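Local structure of beta-lactamase (6KBY) at residues 331-344 with 358-370. The protein probably hydrolyses beta-lactam antibiotics to substituted beta-amino acids, as a class C beta-lactamase, and binds AMP covalently in its ligand pocket. Residues are numbered along the deposited sequence; the frame is centred on the assembly and turned at random.
Sequences YIAFVPAKKMGIVM and VAYKILSSLEGNK
Val358 meets the end of Met344 through CG1, 3.7 Å from CE, and the methionine's bend at chi3 (57°) turns that methyl onto the valine. Ala359 serves three side chains with a single methyl: CB lies near the plane of the Tyr331 ring, at its edge, 3.5 Å from CE2, and also touches Met344 SD and Ile342 CG2. A residue this small is consistent with the close approach of helix to hairpin, the axes of 340-344 and 358-364 coming within 9.0 Å, roughly antiparallel at 146°. Ile362 crosses Ile342 at about a right angle, their CD1 atoms 3.6 Å apart. Leu363 divides its branches, CD2 packing against Ile342 CB and the Gly341 backbone, CD1 against Ile342 CG2 and, loosely, Ala333. The principle is that of a helix packing on a sheet through its apolar face, Ala359, Ile362 and Leu363 opposing Tyr331, Ile342 and Met344. Leu366 and Met340 slide by each other in opposite directions, Met340 CE lying 3.7 Å from Leu366 CB. Glu367 OE1 forms a salt bridge with Lys370 NZ (3.0 Å) and a long one with Lys338 NZ, and a water donating to Glu367 OE2 accepts from both ammonium groups, gathering them into one network. Helix 352-364 thus packs on the antiparallel sheet beside helix 11-30, whose Leu22 and Ile15 touch Ile362 and Leu366, whereas helix 234-244 packs against Ile332, Phe334 and Val343.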
loop_
_atom_site.group_PDB
_atom_site.type_symbol
_atom_site.label_atom_id
_atom_site.label_comp_id
_atom_site.label_asym_id
_atom_site.label_seq_id
_atom_site.Cartn_x
_atom_site.Cartn_y
_atom_site.Cartn_z
ATOM N N TYR A 331 0.756 -3.124 7.455
ATOM C CA TYR A 331 0.052 -4.125 6.664
ATOM C C TYR A 331 -1.424 -3.770 6.617
ATOM O O TYR A 331 -1.982 -3.326 7.625
ATOM C CB TYR A 331 0.236 -5.522 7.269
ATOM C CG TYR A 331 -0.414 -6.657 6.497
ATOM C CD1 TYR A 331 -0.022 -6.952 5.193
ATOM C CD2 TYR A 331 -1.391 -7.459 7.082
ATOM C CE1 TYR A 331 -0.593 -8.003 4.487
ATOM C CE2 TYR A 331 -1.968 -8.502 6.379
ATOM C CZ TYR A 331 -1.563 -8.775 5.088
ATOM O OH TYR A 331 -2.150 -9.827 4.419
ATOM N N ILE A 332 -2.042 -3.979 5.454
ATOM C CA ILE A 332 -3.486 -3.878 5.280
ATOM C C ILE A 332 -3.980 -5.160 4.640
ATOM O O ILE A 332 -3.380 -5.644 3.673
ATOM C CB ILE A 332 -3.868 -2.705 4.353
ATOM C CG1 ILE A 332 -3.673 -1.385 5.079
ATOM C CG2 ILE A 332 -5.313 -2.872 3.815
ATOM C CD1 ILE A 332 -4.035 -0.166 4.273
ATOM N N ALA A 333 -5.105 -5.674 5.138
ATOM C CA ALA A 333 -5.816 -6.749 4.457
ATOM C C ALA A 333 -7.313 -6.531 4.604
ATOM O O ALA A 333 -7.779 -6.055 5.644
ATOM C CB ALA A 333 -5.447 -8.125 5.024
ATOM N N PHE A 334 -8.070 -6.893 3.569
ATOM C CA PHE A 334 -9.518 -6.812 3.660
ATOM C C PHE A 334 -10.160 -7.843 2.744
ATOM O O PHE A 334 -9.585 -8.234 1.723
ATOM C CB PHE A 334 -10.052 -5.387 3.428
ATOM C CG PHE A 334 -9.715 -4.788 2.078
ATOM C CD1 PHE A 334 -8.484 -4.191 1.841
ATOM C CD2 PHE A 334 -10.652 -4.783 1.057
ATOM C CE1 PHE A 334 -8.198 -3.619 0.610
ATOM C CE2 PHE A 334 -10.373 -4.214 -0.174
ATOM C CZ PHE A 334 -9.143 -3.635 -0.396
ATOM N N VAL A 335 -11.349 -8.277 3.134
ATOM C CA VAL A 335 -12.131 -9.257 2.394
ATOM C C VAL A 335 -13.481 -8.630 2.089
ATOM O O VAL A 335 -14.357 -8.570 2.954
ATOM C CB VAL A 335 -12.299 -10.559 3.199
ATOM C CG1 VAL A 335 -13.136 -11.558 2.419
ATOM C CG2 VAL A 335 -10.946 -11.157 3.571
ATOM N N PRO A 336 -13.685 -8.133 0.865
ATOM C CA PRO A 336 -14.927 -7.380 0.600
ATOM C C PRO A 336 -16.199 -8.176 0.853
ATOM O O PRO A 336 -17.181 -7.620 1.362
ATOM C CB PRO A 336 -14.765 -6.935 -0.860
ATOM C CG PRO A 336 -13.262 -6.879 -1.059
ATOM C CD PRO A 336 -12.729 -8.043 -0.254
ATOM N N ALA A 337 -16.193 -9.481 0.567
ATOM C CA ALA A 337 -17.392 -10.292 0.770
ATOM C C ALA A 337 -17.827 -10.310 2.225
ATOM O O ALA A 337 -19.016 -10.497 2.516
ATOM C CB ALA A 337 -17.130 -11.725 0.322
ATOM N N LYS A 338 -16.889 -10.146 3.148
ATOM C CA LYS A 338 -17.182 -10.166 4.567
ATOM C C LYS A 338 -17.198 -8.773 5.178
ATOM O O LYS A 338 -17.431 -8.645 6.383
ATOM C CB LYS A 338 -16.173 -11.061 5.293
ATOM C CG LYS A 338 -16.145 -12.500 4.783
ATOM C CD LYS A 338 -17.526 -13.146 4.798
ATOM C CE LYS A 338 -17.453 -14.590 4.334
ATOM N NZ LYS A 338 -18.808 -15.191 4.174
ATOM N N LYS A 339 -16.983 -7.736 4.373
ATOM C CA LYS A 339 -16.876 -6.358 4.847
ATOM C C LYS A 339 -15.999 -6.279 6.090
ATOM O O LYS A 339 -16.317 -5.625 7.088
ATOM C CB LYS A 339 -18.241 -5.706 5.054
ATOM C CG LYS A 339 -19.155 -5.760 3.837
ATOM C CD LYS A 339 -18.691 -4.893 2.671
ATOM C CE LYS A 339 -19.688 -5.012 1.525
ATOM N NZ LYS A 339 -19.440 -4.045 0.423
ATOM N N MET A 340 -14.878 -6.976 6.035
ATOM C CA MET A 340 -13.962 -6.961 7.154
ATOM C C MET A 340 -12.584 -6.553 6.671
ATOM O O MET A 340 -12.180 -6.863 5.544
ATOM C CB MET A 340 -13.927 -8.279 7.896
ATOM C CG MET A 340 -13.369 -9.407 7.123
ATOM S SD MET A 340 -13.417 -10.909 8.107
ATOM C CE MET A 340 -15.058 -10.904 8.794
ATOM N N GLY A 341 -11.880 -5.823 7.516
ATOM C CA GLY A 341 -10.574 -5.326 7.137
ATOM C C GLY A 341 -9.764 -4.997 8.364
ATOM O O GLY A 341 -10.300 -4.800 9.464
ATOM N N ILE A 342 -8.451 -4.941 8.161
ATOM C CA ILE A 342 -7.525 -4.652 9.241
ATOM C C ILE A 342 -6.383 -3.793 8.719
ATOM O O ILE A 342 -5.904 -3.975 7.591
ATOM C CB ILE A 342 -7.011 -5.940 9.916
ATOM C CG1 ILE A 342 -6.138 -5.611 11.127
ATOM C CG2 ILE A 342 -6.272 -6.834 8.930
ATOM C CD1 ILE A 342 -5.799 -6.826 11.957
ATOM N N VAL A 343 -5.962 -2.849 9.557
ATOM C CA VAL A 343 -4.762 -2.047 9.366
ATOM C C VAL A 343 -3.878 -2.286 10.585
ATOM O O VAL A 343 -4.340 -2.133 11.721
ATOM C CB VAL A 343 -5.118 -0.551 9.279
ATOM C CG1 VAL A 343 -3.869 0.287 9.056
ATOM C CG2 VAL A 343 -6.161 -0.295 8.203
ATOM N N MET A 344 -2.614 -2.649 10.363
ATOM C CA MET A 344 -1.660 -2.824 11.453
ATOM C C MET A 344 -0.471 -1.919 11.186
ATOM O O MET A 344 0.242 -2.120 10.199
ATOM C CB MET A 344 -1.188 -4.275 11.531
ATOM C CG MET A 344 -2.275 -5.264 11.893
ATOM S SD MET A 344 -1.836 -6.973 11.511
ATOM C CE MET A 344 -0.318 -7.177 12.445
ATOM N N VAL A 358 -0.585 -12.547 12.147
ATOM C CA VAL A 358 -1.443 -11.874 13.118
ATOM C C VAL A 358 -2.739 -11.409 12.463
ATOM O O VAL A 358 -3.834 -11.614 13.000
ATOM C CB VAL A 358 -0.679 -10.723 13.796
ATOM C CG1 VAL A 358 -1.629 -9.836 14.575
ATOM C CG2 VAL A 358 0.401 -11.280 14.716
ATOM N N ALA A 359 -2.636 -10.800 11.278
ATOM C CA ALA A 359 -3.834 -10.344 10.581
ATOM C C ALA A 359 -4.762 -11.509 10.254
ATOM O O ALA A 359 -5.988 -11.399 10.385
ATOM C CB ALA A 359 -3.440 -9.606 9.304
ATOM N N TYR A 360 -4.196 -12.624 9.792
ATOM C CA TYR A 360 -5.000 -13.798 9.476
ATOM C C TYR A 360 -5.737 -14.302 10.711
ATOM O O TYR A 360 -6.934 -14.614 10.649
ATOM C CB TYR A 360 -4.086 -14.879 8.892
ATOM C CG TYR A 360 -4.794 -16.178 8.598
ATOM C CD1 TYR A 360 -5.493 -16.364 7.414
ATOM C CD2 TYR A 360 -4.763 -17.222 9.505
ATOM C CE1 TYR A 360 -6.146 -17.567 7.148
ATOM C CE2 TYR A 360 -5.408 -18.415 9.253
ATOM C CZ TYR A 360 -6.095 -18.582 8.078
ATOM O OH TYR A 360 -6.735 -19.779 7.838
ATOM N N LYS A 361 -5.042 -14.377 11.849
ATOM C CA LYS A 361 -5.691 -14.831 13.072
ATOM C C LYS A 361 -6.802 -13.881 13.491
ATOM O O LYS A 361 -7.875 -14.321 13.922
ATOM C CB LYS A 361 -4.658 -14.985 14.181
ATOM C CG LYS A 361 -3.710 -16.150 13.967
ATOM C CD LYS A 361 -2.620 -16.121 15.019
ATOM C CE LYS A 361 -1.684 -17.308 14.915
ATOM N NZ LYS A 361 -0.533 -17.162 15.850
ATOM N N ILE A 362 -6.569 -12.575 13.392
ATOM C CA ILE A 362 -7.592 -11.616 13.793
ATOM C C ILE A 362 -8.816 -11.718 12.890
ATOM O O ILE A 362 -9.948 -11.863 13.371
ATOM C CB ILE A 362 -7.022 -10.188 13.841
ATOM C CG1 ILE A 362 -6.003 -10.074 14.971
ATOM C CG2 ILE A 362 -8.150 -9.180 14.041
ATOM C CD1 ILE A 362 -5.204 -8.791 14.945
ATOM N N LEU A 363 -8.620 -11.643 11.573
ATOM C CA LEU A 363 -9.787 -11.685 10.699
ATOM C C LEU A 363 -10.519 -13.021 10.809
ATOM O O LEU A 363 -11.754 -13.064 10.770
ATOM C CB LEU A 363 -9.404 -11.357 9.256
ATOM C CG LEU A 363 -8.931 -9.920 8.976
ATOM C CD1 LEU A 363 -8.865 -9.662 7.479
ATOM C CD2 LEU A 363 -9.798 -8.871 9.662
ATOM N N SER A 364 -9.786 -14.119 10.982
ATOM C CA SER A 364 -10.445 -15.415 11.101
ATOM C C SER A 364 -11.316 -15.508 12.350
ATOM O O SER A 364 -12.251 -16.317 12.380
ATOM C CB SER A 364 -9.410 -16.541 11.065
ATOM O OG SER A 364 -8.716 -16.549 9.826
ATOM N N SER A 365 -11.047 -14.694 13.373
ATOM C CA SER A 365 -11.819 -14.715 14.609
ATOM C C SER A 365 -13.157 -13.992 14.501
ATOM O O SER A 365 -13.966 -14.093 15.434
ATOM C CB SER A 365 -11.003 -14.076 15.740
ATOM O OG SER A 365 -11.045 -12.655 15.676
ATOM N N LEU A 366 -13.425 -13.289 13.401
ATOM C CA LEU A 366 -14.510 -12.312 13.369
ATOM C C LEU A 366 -15.887 -12.882 13.035
ATOM O O LEU A 366 -16.877 -12.145 13.119
ATOM C CB LEU A 366 -14.171 -11.162 12.425
ATOM C CG LEU A 366 -12.946 -10.347 12.828
ATOM C CD1 LEU A 366 -12.763 -9.198 11.849
ATOM C CD2 LEU A 366 -13.074 -9.830 14.251
ATOM N N GLU A 367 -15.991 -14.151 12.652
ATOM C CA GLU A 367 -17.296 -14.793 12.556
ATOM C C GLU A 367 -17.124 -16.285 12.787
ATOM O O GLU A 367 -16.013 -16.819 12.734
ATOM C CB GLU A 367 -18.000 -14.523 11.217
ATOM C CG GLU A 367 -17.399 -15.281 10.047
ATOM C CD GLU A 367 -18.154 -15.083 8.740
ATOM O OE1 GLU A 367 -17.811 -15.770 7.748
ATOM O OE2 GLU A 367 -19.091 -14.254 8.689
ATOM N N GLY A 368 -18.241 -16.951 13.052
ATOM C CA GLY A 368 -18.215 -18.381 13.268
ATOM C C GLY A 368 -17.936 -19.145 11.988
ATOM O O GLY A 368 -17.986 -18.618 10.873
ATOM N N ASN A 369 -17.644 -20.429 12.159
ATOM C CA ASN A 369 -17.344 -21.307 11.037
ATOM C C ASN A 369 -18.623 -21.928 10.491
ATOM O O ASN A 369 -19.494 -22.359 11.252
ATOM C CB ASN A 369 -16.383 -22.411 11.478
ATOM C CG ASN A 369 -15.084 -21.861 12.030
ATOM O OD1 ASN A 369 -14.659 -20.763 11.665
ATOM N ND2 ASN A 369 -14.446 -22.616 12.918
ATOM N N LYS A 370 -18.732 -21.963 9.167
ATOM C CA LYS A 370 -19.872 -22.584 8.505
ATOM C C LYS A 370 -19.425 -23.186 7.182
ATOM O O LYS A 370 -20.252 -23.572 6.360
ATOM C CB LYS A 370 -20.980 -21.559 8.262
ATOM C CG LYS A 370 -20.560 -20.412 7.357
ATOM C CD LYS A 370 -21.690 -19.419 7.139
ATOM C CE LYS A 370 -21.251 -18.277 6.233
ATOM N NZ LYS A 370 -20.107 -17.521 6.826
ATOM O OXT LYS A 370 -18.225 -23.278 6.911
HETATM O O HOH W 1 -20.500 -14.865 6.339
#